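Local coordinates for filamentous hemagglutinin (Bordetella pertussis, PDB 1RWR), which serves as an adhesin whose N-terminal TPS domain, a beta-helix, probably directs its export through the two-partner secretion pathway, at residues V18-I23 and V47-L52; S57-A62 and A89-V94; L117-L122 and T155-F160; A224-H229 and S246-S251. All blocks are in the same frame, centred on the assembly; numbering follows the deposited sequence.

In the fold
The four contacts are spaced along the right-handed beta-helix of the TPS domain; interactions 1, 3 and 4 pair neighbouring parallel stretches, whereas interaction 2 seats a hairpin turn on a strand. Interactions 1 and 2 lie at the N-terminal end, centres about 9 Å apart, and both reach one sheet, in which strands 45-50 and 91-96 are neighbours: Phe-48 N probably bonds to Glu-93 O at 2.7 Å, and Val-47 packs on Ile-59. Interaction 2 meets interaction 3 through the next strand, where Val-94 N approaches Leu-117 O at 2.9 Å. Interaction 4 stands farther along, its centre about 16 Å from that of interaction 3 and about 32 Å from that of interaction 1, which lies on the opposite side of the chain's centre from it.

Interaction 1. Residues V18-I23 and V47-L52; sequences VPVVNI and VFNNGL
Val-47 N bonds to Pro-19 O, Val-21 N to Val-47 O at 2.8 Å and Asn-49 N to Val-21 O at 2.8 Å, pairing the two strands parallel with Val-20 beside Val-47 and Val-21 beside Phe-48. The side-chain amides add a rung: Asn-49 ND2 donates to Asn-22 OD1 at 2.9 Å, in the plane of the accepting carbonyl but bent, with 130° at the hydrogen. The two side chains run alongside, pointing the same way, their amide planes turned 46° apart. Asn-49 ND2 has a second acceptor in Thr-64 O, while its OD1 takes Gly-51 N at 3.0 Å in an Asx turn. These strands belong to the N-terminal part of the TPS beta-helix, where strand 20-22 lies between strands 10-12 and 45-50 and pairs antiparallel with the former. Side chains also pack: Val-20 CG2 lies 4.4 Å from Val-47 CB, and Val-20 CG1 3.8 Å from Asn-49 CB, with Leu-63 of strand 61-63 against all three. On the face of Val-21 and Phe-48, Val-21 CB lies near the ring; Ile-23, just past the strand, brings CG2 to the ring edge, 4.0 Å from Phe-48 CD1. Ile-23 CG1 stands between its own backbone N and carbonyl carbon (chi1 58°), which brings it to 3.4 Å from Asn-49 O and carries CD1 toward Asn-50 OD1, whose amide is held at ND2 by Lys-97 O.

Interaction 2. Residues S57-A62 and A89-V94; sequences SRIGGA and AGTLEV
Glu-93 and Ile-59 carry this contact, in which a strand of the TPS beta-helix holds the turn of a beta-hairpin formed by strands 55-57 and 61-63. The Glu-93 carboxylate reaches the turn with CG anti to its backbone N (chi1 176°) and the chain extended beyond. Its two oxygens take two successive amides: Glu-93 OE2 accepts from Arg-58 N at 2.8 Å and Glu-93 OE1 from Ile-59 N at 2.8 Å. Both bonds are nearly straight, and each uses the syn lone pair, so the carboxylate is fixed in rotation as well as position. The negative group is met by backbone N-H groups, an arrangement that would be expected to favour its ionised form. Ser-57 CB packs against the same carboxylate, 3.5 Å from Glu-93 OE2. Ile-59 slides past Glu-93 in the opposite direction and brings CG1 to 3.2 Å from OE1. Its CG2 meets Thr-91 CB, while the Thr-91 hydroxyl bonds to Ser-115 OG on the neighbouring strand. Val-47 and Val-18 also lie against Ile-59. Across the turn, Gly-60 N makes a weak bond to Ser-57 OG, and Ile-59 CD1 ends 3.6 Å from Thr-91 O.

Interaction 3. Residues L117-L122 and T155-F160; sequences LNASNL and TGLGYF
Ser-120 O is gripped from two sources: Gly-158 N donates to it at 2.9 Å, almost straight at 171°, and a water donates a hydrogen bond to it at 2.7 Å. The same water donates to Gly-156 O, so it bridges the two segments. Leu-157 CA points its hydrogen at Ser-120 O too. One residue on, the Asn-121 amide lies flat over a face of the Tyr-159 ring, the planes only 9° apart, with CB 3.6 Å from the ring centroid in a CH-pi contact. Tyr-159, with chi1 59°, folds its ring back over its own backbone, which brings the ring face against the amide. Asn-121 OD1 uses a lone pair to accept Tyr-159 N at 2.9 Å, while Asn-121 ND2 turns back to Asp-100 OD1; both ends of the amide are therefore held, and its flip is fixed. The chain turns a corner at Ser-120 and then enters the long parallel sheet of the beta-helix, where strands 119-125 and 159-164 are neighbours and Leu-122 pairs with Phe-160. Leu-122 N gives to Tyr-159 O there. On the interior side, Leu-122 and Phe-160 lie alongside, CD2 of the leucine 3.8 Å from CE1 at the ring edge. Leu-157 splits its tip between two neighbours, CD1 toward Leu-122 CB and CD2 toward Ala-119 CB at 3.9 Å. Arg-198 makes a cation-pi contact with the Tyr-159 ring.

Interaction 4. Residues A224-H229 and S246-S251; sequences AMYGKH and SLSSPS
Met-225 and Leu-247 mark the closely packed side of this parallel pairing between turns of the beta-helix. Their side chains run alongside and point the same way into the interior, Met-225 CB lying 3.8 Å from Leu-247 CD2, with Ile-230 and Leu-232 also against the methionine. Backbone bonds bind the strands: Met-225 N gives to Ser-246 O at 2.9 Å, Ser-248 N gives to Met-225 O, and a longer bond joins Gly-227 N to Ser-248 O. The other face, with Tyr-226 and Ser-248, is partly exposed and looser. There the Tyr-226 ring presents its edge to Ser-248 O, CD1 3.4 Å away, while Tyr-226 CE1 only brushes Pro-250 CD at 4.4 Å. At the far end, exposed Lys-228 lies beside Asp-183 and Leu-181, its carbonyl staying engaged, Ser-251 N bonding weakly to Lys-228 O. Ser-249 OG lies 2.7 Å from Lys-228 O and 2.9 Å from Gly-227 O. It also accepts Ser-251 N at 3.1 Å, forming an ST turn. His-229 sets NE2 near Ser-251 CB, its ND1 bonded to Asp-183. With several carbonyls around one hydroxyl, including Ala-252 O, that single proton must choose among acceptors, while the incoming amide ties the hydroxyl into the turn.

Interaction 1. Residues V18-I23 and V47-L52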
# COMPACT_ATOMS: atom_id res chain seq x y z
N VAL A 18 -10.11 4.65 21.00
CA VAL A 18 -9.53 4.26 19.71
C VAL A 18 -10.59 4.67 18.68
O VAL A 18 -11.74 4.28 18.80
CB VAL A 18 -9.20 2.76 19.65
CG1 VAL A 18 -8.74 2.33 18.28
CG2 VAL A 18 -8.13 2.41 20.69
N PRO A 19 -10.24 5.48 17.69
CA PRO A 19 -11.25 6.00 16.75
C PRO A 19 -11.94 4.92 15.92
O PRO A 19 -11.29 3.94 15.59
CB PRO A 19 -10.47 6.96 15.83
CG PRO A 19 -9.09 6.70 16.06
CD PRO A 19 -8.89 5.98 17.39
N VAL A 20 -13.24 5.11 15.68
CA VAL A 20 -14.07 4.21 14.91
C VAL A 20 -14.56 5.03 13.73
O VAL A 20 -15.19 6.08 13.92
CB VAL A 20 -15.28 3.68 15.70
CG1 VAL A 20 -16.24 2.91 14.79
CG2 VAL A 20 -14.85 2.85 16.88
N VAL A 21 -14.27 4.57 12.52
CA VAL A 21 -14.75 5.19 11.31
C VAL A 21 -16.03 4.49 10.91
O VAL A 21 -16.00 3.31 10.51
CB VAL A 21 -13.73 5.09 10.16
CG1 VAL A 21 -14.28 5.73 8.91
CG2 VAL A 21 -12.40 5.72 10.55
N ASN A 22 -17.16 5.20 11.05
CA ASN A 22 -18.41 4.77 10.46
C ASN A 22 -18.40 5.15 8.97
O ASN A 22 -18.83 6.22 8.57
CB ASN A 22 -19.62 5.36 11.20
CG ASN A 22 -19.91 4.63 12.48
OD1 ASN A 22 -19.53 3.48 12.63
ND2 ASN A 22 -20.59 5.30 13.43
N ILE A 23 -17.86 4.22 8.18
CA ILE A 23 -17.71 4.36 6.76
C ILE A 23 -19.08 4.59 6.09
O ILE A 23 -20.12 4.21 6.64
CB ILE A 23 -17.03 3.11 6.14
CG1 ILE A 23 -17.81 1.81 6.41
CG2 ILE A 23 -15.60 2.92 6.67
CD1 ILE A 23 -17.32 0.62 5.54
N VAL A 47 -10.35 1.64 13.90
CA VAL A 47 -11.30 0.61 13.53
C VAL A 47 -12.21 1.13 12.42
O VAL A 47 -12.90 2.14 12.62
CB VAL A 47 -12.13 0.18 14.75
CG1 VAL A 47 -13.21 -0.86 14.36
CG2 VAL A 47 -11.22 -0.34 15.81
N PHE A 48 -12.27 0.42 11.30
CA PHE A 48 -13.22 0.69 10.25
C PHE A 48 -14.48 -0.12 10.53
O PHE A 48 -14.42 -1.34 10.63
CB PHE A 48 -12.68 0.31 8.87
CG PHE A 48 -11.57 1.17 8.42
CD1 PHE A 48 -11.82 2.37 7.80
CD2 PHE A 48 -10.25 0.77 8.65
CE1 PHE A 48 -10.74 3.18 7.36
CE2 PHE A 48 -9.22 1.56 8.25
CZ PHE A 48 -9.45 2.76 7.61
N ASN A 49 -15.61 0.55 10.65
CA ASN A 49 -16.84 -0.14 11.08
C ASN A 49 -17.60 -0.67 9.90
O ASN A 49 -18.38 0.04 9.29
CB ASN A 49 -17.72 0.77 11.97
CG ASN A 49 -18.87 0.01 12.63
OD1 ASN A 49 -19.15 -1.16 12.31
ND2 ASN A 49 -19.57 0.69 13.54
N ASN A 50 -17.38 -1.94 9.58
CA ASN A 50 -18.12 -2.62 8.51
C ASN A 50 -19.12 -3.62 9.09
O ASN A 50 -19.33 -4.73 8.53
CB ASN A 50 -17.13 -3.34 7.60
CG ASN A 50 -17.65 -3.58 6.19
OD1 ASN A 50 -18.54 -2.89 5.67
ND2 ASN A 50 -17.00 -4.53 5.51
N GLY A 51 -19.71 -3.23 10.22
CA GLY A 51 -20.58 -4.09 11.00
C GLY A 51 -22.05 -3.73 10.86
O GLY A 51 -22.41 -2.58 10.89
N LEU A 52 -22.88 -4.74 10.64
CA LEU A 52 -24.34 -4.60 10.69
C LEU A 52 -24.92 -4.92 12.06
O LEU A 52 -26.11 -4.68 12.30
CB LEU A 52 -24.97 -5.51 9.63
CG LEU A 52 -24.62 -5.23 8.18
CD1 LEU A 52 -25.33 -6.24 7.27
CD2 LEU A 52 -24.95 -3.82 7.73

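Interaction 2. Residues S57-A62 and A89-V94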
# COMPACT_ATOMS: atom_id res chain seq x y z
N SER A 57 -14.47 -4.85 18.82
CA SER A 57 -13.26 -4.92 18.01
C SER A 57 -12.07 -5.36 18.87
O SER A 57 -12.09 -5.22 20.10
CB SER A 57 -12.98 -3.57 17.35
OG SER A 57 -12.49 -2.63 18.31
N ARG A 58 -11.04 -5.89 18.23
CA ARG A 58 -9.85 -6.34 18.92
C ARG A 58 -9.09 -5.19 19.57
O ARG A 58 -8.67 -5.29 20.71
CB ARG A 58 -8.89 -7.09 18.00
CG ARG A 58 -7.65 -7.61 18.76
CD ARG A 58 -6.88 -8.78 18.09
NE ARG A 58 -7.72 -9.68 17.28
CZ ARG A 58 -7.28 -10.76 16.63
NH1 ARG A 58 -6.00 -11.11 16.69
NH2 ARG A 58 -8.13 -11.49 15.92
N ILE A 59 -8.88 -4.11 18.83
CA ILE A 59 -8.11 -3.00 19.39
C ILE A 59 -8.92 -1.92 20.10
O ILE A 59 -8.34 -1.14 20.89
CB ILE A 59 -7.17 -2.37 18.33
CG1 ILE A 59 -7.94 -1.63 17.26
CG2 ILE A 59 -6.25 -3.45 17.71
CD1 ILE A 59 -7.06 -0.70 16.42
N GLY A 60 -10.23 -1.86 19.84
CA GLY A 60 -11.06 -0.75 20.29
C GLY A 60 -12.15 -1.09 21.27
O GLY A 60 -12.82 -0.19 21.78
N GLY A 61 -12.36 -2.37 21.53
CA GLY A 61 -13.44 -2.81 22.41
C GLY A 61 -14.82 -2.60 21.76
O GLY A 61 -14.97 -2.58 20.54
N ALA A 62 -15.83 -2.44 22.60
CA ALA A 62 -17.20 -2.42 22.17
C ALA A 62 -17.53 -1.31 21.19
O ALA A 62 -17.06 -0.17 21.30
CB ALA A 62 -18.15 -2.36 23.40
N ALA A 89 0.25 4.68 11.58
CA ALA A 89 0.93 3.86 12.58
C ALA A 89 -0.12 3.14 13.38
O ALA A 89 -1.13 3.74 13.75
CB ALA A 89 1.76 4.77 13.55
N GLY A 90 0.16 1.87 13.69
CA GLY A 90 -0.70 1.01 14.47
C GLY A 90 -1.44 0.04 13.59
O GLY A 90 -1.02 -0.23 12.47
N THR A 91 -2.57 -0.46 14.09
CA THR A 91 -3.33 -1.51 13.41
C THR A 91 -4.54 -0.93 12.72
O THR A 91 -5.32 -0.22 13.33
CB THR A 91 -3.82 -2.52 14.38
OG1 THR A 91 -2.71 -3.14 15.04
CG2 THR A 91 -4.57 -3.66 13.64
N LEU A 92 -4.70 -1.26 11.45
CA LEU A 92 -5.90 -0.94 10.71
C LEU A 92 -6.82 -2.16 10.84
O LEU A 92 -6.59 -3.16 10.18
CB LEU A 92 -5.59 -0.67 9.25
CG LEU A 92 -4.47 0.31 8.88
CD1 LEU A 92 -4.34 0.48 7.36
CD2 LEU A 92 -4.74 1.64 9.54
N GLU A 93 -7.83 -2.04 11.70
CA GLU A 93 -8.76 -3.12 11.95
C GLU A 93 -10.08 -2.86 11.22
O GLU A 93 -10.61 -1.77 11.24
CB GLU A 93 -9.04 -3.31 13.43
CG GLU A 93 -10.09 -4.39 13.72
CD GLU A 93 -10.21 -4.77 15.17
OE1 GLU A 93 -9.58 -4.17 16.07
OE2 GLU A 93 -10.98 -5.73 15.44
N VAL A 94 -10.59 -3.90 10.57
CA VAL A 94 -11.93 -3.87 10.00
C VAL A 94 -12.83 -4.66 10.93
O VAL A 94 -12.59 -5.85 11.17
CB VAL A 94 -11.99 -4.42 8.56
CG1 VAL A 94 -13.38 -4.26 7.97
CG2 VAL A 94 -11.01 -3.71 7.65

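Interaction 3. Residues L117-L122 and T155-F160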
# COMPACT_ATOMS: atom_id res chain seq x y z
N LEU A 117 -5.88 -6.02 10.69
CA LEU A 117 -6.68 -7.10 11.21
C LEU A 117 -7.98 -7.11 10.42
O LEU A 117 -8.70 -6.12 10.38
CB LEU A 117 -7.00 -6.90 12.71
CG LEU A 117 -5.85 -7.08 13.68
CD1 LEU A 117 -6.25 -6.68 15.09
CD2 LEU A 117 -5.42 -8.56 13.69
N ASN A 118 -8.29 -8.26 9.82
CA ASN A 118 -9.53 -8.46 9.09
C ASN A 118 -9.63 -7.58 7.85
O ASN A 118 -10.70 -7.30 7.40
CB ASN A 118 -10.77 -8.30 9.99
CG ASN A 118 -12.03 -8.95 9.39
OD1 ASN A 118 -11.96 -10.01 8.74
ND2 ASN A 118 -13.19 -8.31 9.61
N ALA A 119 -8.49 -7.17 7.30
CA ALA A 119 -8.41 -6.58 5.98
C ALA A 119 -7.99 -7.68 5.00
O ALA A 119 -7.06 -8.44 5.25
CB ALA A 119 -7.38 -5.45 5.96
N SER A 120 -8.70 -7.78 3.88
CA SER A 120 -8.36 -8.75 2.87
C SER A 120 -7.03 -8.47 2.22
O SER A 120 -6.27 -9.37 1.91
CB SER A 120 -9.43 -8.71 1.77
OG SER A 120 -10.69 -8.64 2.35
N ASN A 121 -6.83 -7.19 1.92
CA ASN A 121 -5.67 -6.66 1.18
C ASN A 121 -5.53 -5.20 1.57
O ASN A 121 -6.49 -4.58 2.06
CB ASN A 121 -5.88 -6.73 -0.33
CG ASN A 121 -6.08 -8.14 -0.84
OD1 ASN A 121 -5.15 -8.94 -0.81
ND2 ASN A 121 -7.32 -8.48 -1.27
N LEU A 122 -4.36 -4.62 1.34
CA LEU A 122 -4.10 -3.21 1.67
C LEU A 122 -3.33 -2.53 0.57
O LEU A 122 -2.29 -3.03 0.15
CB LEU A 122 -3.26 -3.08 2.96
CG LEU A 122 -2.84 -1.70 3.44
CD1 LEU A 122 -4.03 -0.76 3.72
CD2 LEU A 122 -2.07 -1.78 4.68
N THR A 155 1.08 -9.45 7.52
CA THR A 155 0.54 -10.75 7.86
C THR A 155 -0.97 -10.71 7.72
O THR A 155 -1.62 -9.81 8.27
CB THR A 155 0.91 -11.10 9.27
OG1 THR A 155 2.35 -11.11 9.38
CG2 THR A 155 0.47 -12.56 9.58
N GLY A 156 -1.53 -11.69 7.01
CA GLY A 156 -2.99 -11.78 6.90
C GLY A 156 -3.59 -11.15 5.65
O GLY A 156 -4.78 -11.31 5.39
N LEU A 157 -2.78 -10.39 4.92
CA LEU A 157 -3.20 -9.78 3.66
C LEU A 157 -2.89 -10.68 2.49
O LEU A 157 -1.87 -11.41 2.46
CB LEU A 157 -2.44 -8.47 3.43
CG LEU A 157 -2.56 -7.39 4.49
CD1 LEU A 157 -1.58 -6.25 4.23
CD2 LEU A 157 -4.00 -6.86 4.56
N GLY A 158 -3.71 -10.62 1.45
CA GLY A 158 -3.33 -11.26 0.23
C GLY A 158 -2.19 -10.53 -0.46
O GLY A 158 -1.21 -11.14 -0.92
N TYR A 159 -2.31 -9.21 -0.55
CA TYR A 159 -1.20 -8.35 -0.99
C TYR A 159 -1.20 -7.05 -0.22
O TYR A 159 -2.23 -6.62 0.35
CB TYR A 159 -1.27 -8.00 -2.49
CG TYR A 159 -2.55 -7.30 -2.89
CD1 TYR A 159 -2.70 -5.93 -2.71
CD2 TYR A 159 -3.64 -8.01 -3.40
CE1 TYR A 159 -3.88 -5.29 -3.02
CE2 TYR A 159 -4.83 -7.35 -3.75
CZ TYR A 159 -4.94 -5.99 -3.54
OH TYR A 159 -6.10 -5.33 -3.82
N PHE A 160 -0.01 -6.44 -0.23
CA PHE A 160 0.24 -5.11 0.26
C PHE A 160 0.86 -4.38 -0.91
O PHE A 160 1.97 -4.74 -1.36
CB PHE A 160 1.24 -5.14 1.42
CG PHE A 160 1.71 -3.78 1.87
CD1 PHE A 160 0.81 -2.88 2.40
CD2 PHE A 160 3.06 -3.42 1.78
CE1 PHE A 160 1.23 -1.58 2.82
CE2 PHE A 160 3.47 -2.13 2.14
CZ PHE A 160 2.58 -1.23 2.70
O HOH W 1 -6.47 -11.79 3.05

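Interaction 4. Residues A224-H229 and S246-S251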
# COMPACT_ATOMS: atom_id res chain seq x y z
N ALA A 224 14.38 -4.08 4.02
CA ALA A 224 14.31 -5.48 3.62
C ALA A 224 12.84 -5.89 3.42
O ALA A 224 11.96 -5.37 4.09
CB ALA A 224 14.94 -6.37 4.67
N MET A 225 12.60 -6.78 2.46
CA MET A 225 11.25 -7.25 2.16
C MET A 225 11.18 -8.76 2.11
O MET A 225 12.10 -9.42 1.60
CB MET A 225 10.78 -6.67 0.84
CG MET A 225 10.85 -5.18 0.76
SD MET A 225 10.25 -4.58 -0.87
CE MET A 225 11.50 -4.40 -1.64
N TYR A 226 10.06 -9.28 2.61
CA TYR A 226 9.76 -10.71 2.59
C TYR A 226 8.30 -10.87 2.17
O TYR A 226 7.39 -10.46 2.88
CB TYR A 226 10.08 -11.29 3.94
CG TYR A 226 9.73 -12.76 4.15
CD1 TYR A 226 10.22 -13.73 3.29
CD2 TYR A 226 8.96 -13.17 5.23
CE1 TYR A 226 9.91 -15.08 3.46
CE2 TYR A 226 8.63 -14.53 5.41
CZ TYR A 226 9.13 -15.47 4.50
OH TYR A 226 8.89 -16.82 4.62
N GLY A 227 8.08 -11.44 0.99
CA GLY A 227 6.75 -11.55 0.43
C GLY A 227 6.62 -12.76 -0.47
O GLY A 227 7.62 -13.29 -0.96
N LYS A 228 5.39 -13.23 -0.63
CA LYS A 228 5.11 -14.45 -1.39
C LYS A 228 5.58 -14.31 -2.83
O LYS A 228 6.25 -15.17 -3.37
CB LYS A 228 3.60 -14.80 -1.30
CG LYS A 228 3.19 -16.05 -2.03
CD LYS A 228 1.81 -16.50 -1.63
CE LYS A 228 0.75 -15.58 -2.14
NZ LYS A 228 -0.55 -15.98 -1.55
N HIS A 229 5.21 -13.20 -3.45
CA HIS A 229 5.81 -12.66 -4.63
C HIS A 229 6.11 -11.21 -4.30
O HIS A 229 5.30 -10.55 -3.65
CB HIS A 229 4.87 -12.68 -5.83
CG HIS A 229 4.27 -14.03 -6.11
ND1 HIS A 229 3.12 -14.46 -5.48
CD2 HIS A 229 4.65 -15.04 -6.93
CE1 HIS A 229 2.82 -15.68 -5.90
NE2 HIS A 229 3.74 -16.06 -6.76
N SER A 246 17.57 -6.39 1.64
CA SER A 246 17.53 -7.76 1.14
C SER A 246 16.11 -8.11 0.74
O SER A 246 15.19 -7.73 1.44
CB SER A 246 17.97 -8.73 2.22
OG SER A 246 19.35 -8.51 2.43
N LEU A 247 15.95 -8.83 -0.37
CA LEU A 247 14.66 -9.28 -0.83
C LEU A 247 14.63 -10.79 -0.67
O LEU A 247 15.56 -11.48 -1.12
CB LEU A 247 14.49 -8.91 -2.29
CG LEU A 247 14.58 -7.42 -2.58
CD1 LEU A 247 14.33 -7.19 -4.07
CD2 LEU A 247 13.55 -6.62 -1.81
N SER A 248 13.53 -11.29 -0.13
CA SER A 248 13.38 -12.72 0.08
C SER A 248 11.98 -13.13 -0.30
O SER A 248 11.04 -12.53 0.19
CB SER A 248 13.69 -13.04 1.55
OG SER A 248 13.66 -14.45 1.79
N SER A 249 11.82 -14.18 -1.11
CA SER A 249 10.49 -14.61 -1.53
C SER A 249 10.42 -16.11 -1.84
O SER A 249 11.33 -16.65 -2.50
CB SER A 249 10.08 -13.88 -2.81
OG SER A 249 8.90 -14.45 -3.31
N PRO A 250 9.39 -16.81 -1.38
CA PRO A 250 9.25 -18.21 -1.79
C PRO A 250 9.07 -18.40 -3.28
O PRO A 250 9.45 -19.45 -3.78
CB PRO A 250 8.02 -18.68 -1.05
CG PRO A 250 7.32 -17.51 -0.68
CD PRO A 250 8.38 -16.44 -0.38
N SER A 251 8.46 -17.45 -3.99
CA SER A 251 7.95 -17.76 -5.32
C SER A 251 8.35 -16.85 -6.48
O SER A 251 8.39 -17.30 -7.61
CB SER A 251 6.42 -17.84 -5.27
OG SER A 251 6.02 -18.89 -4.41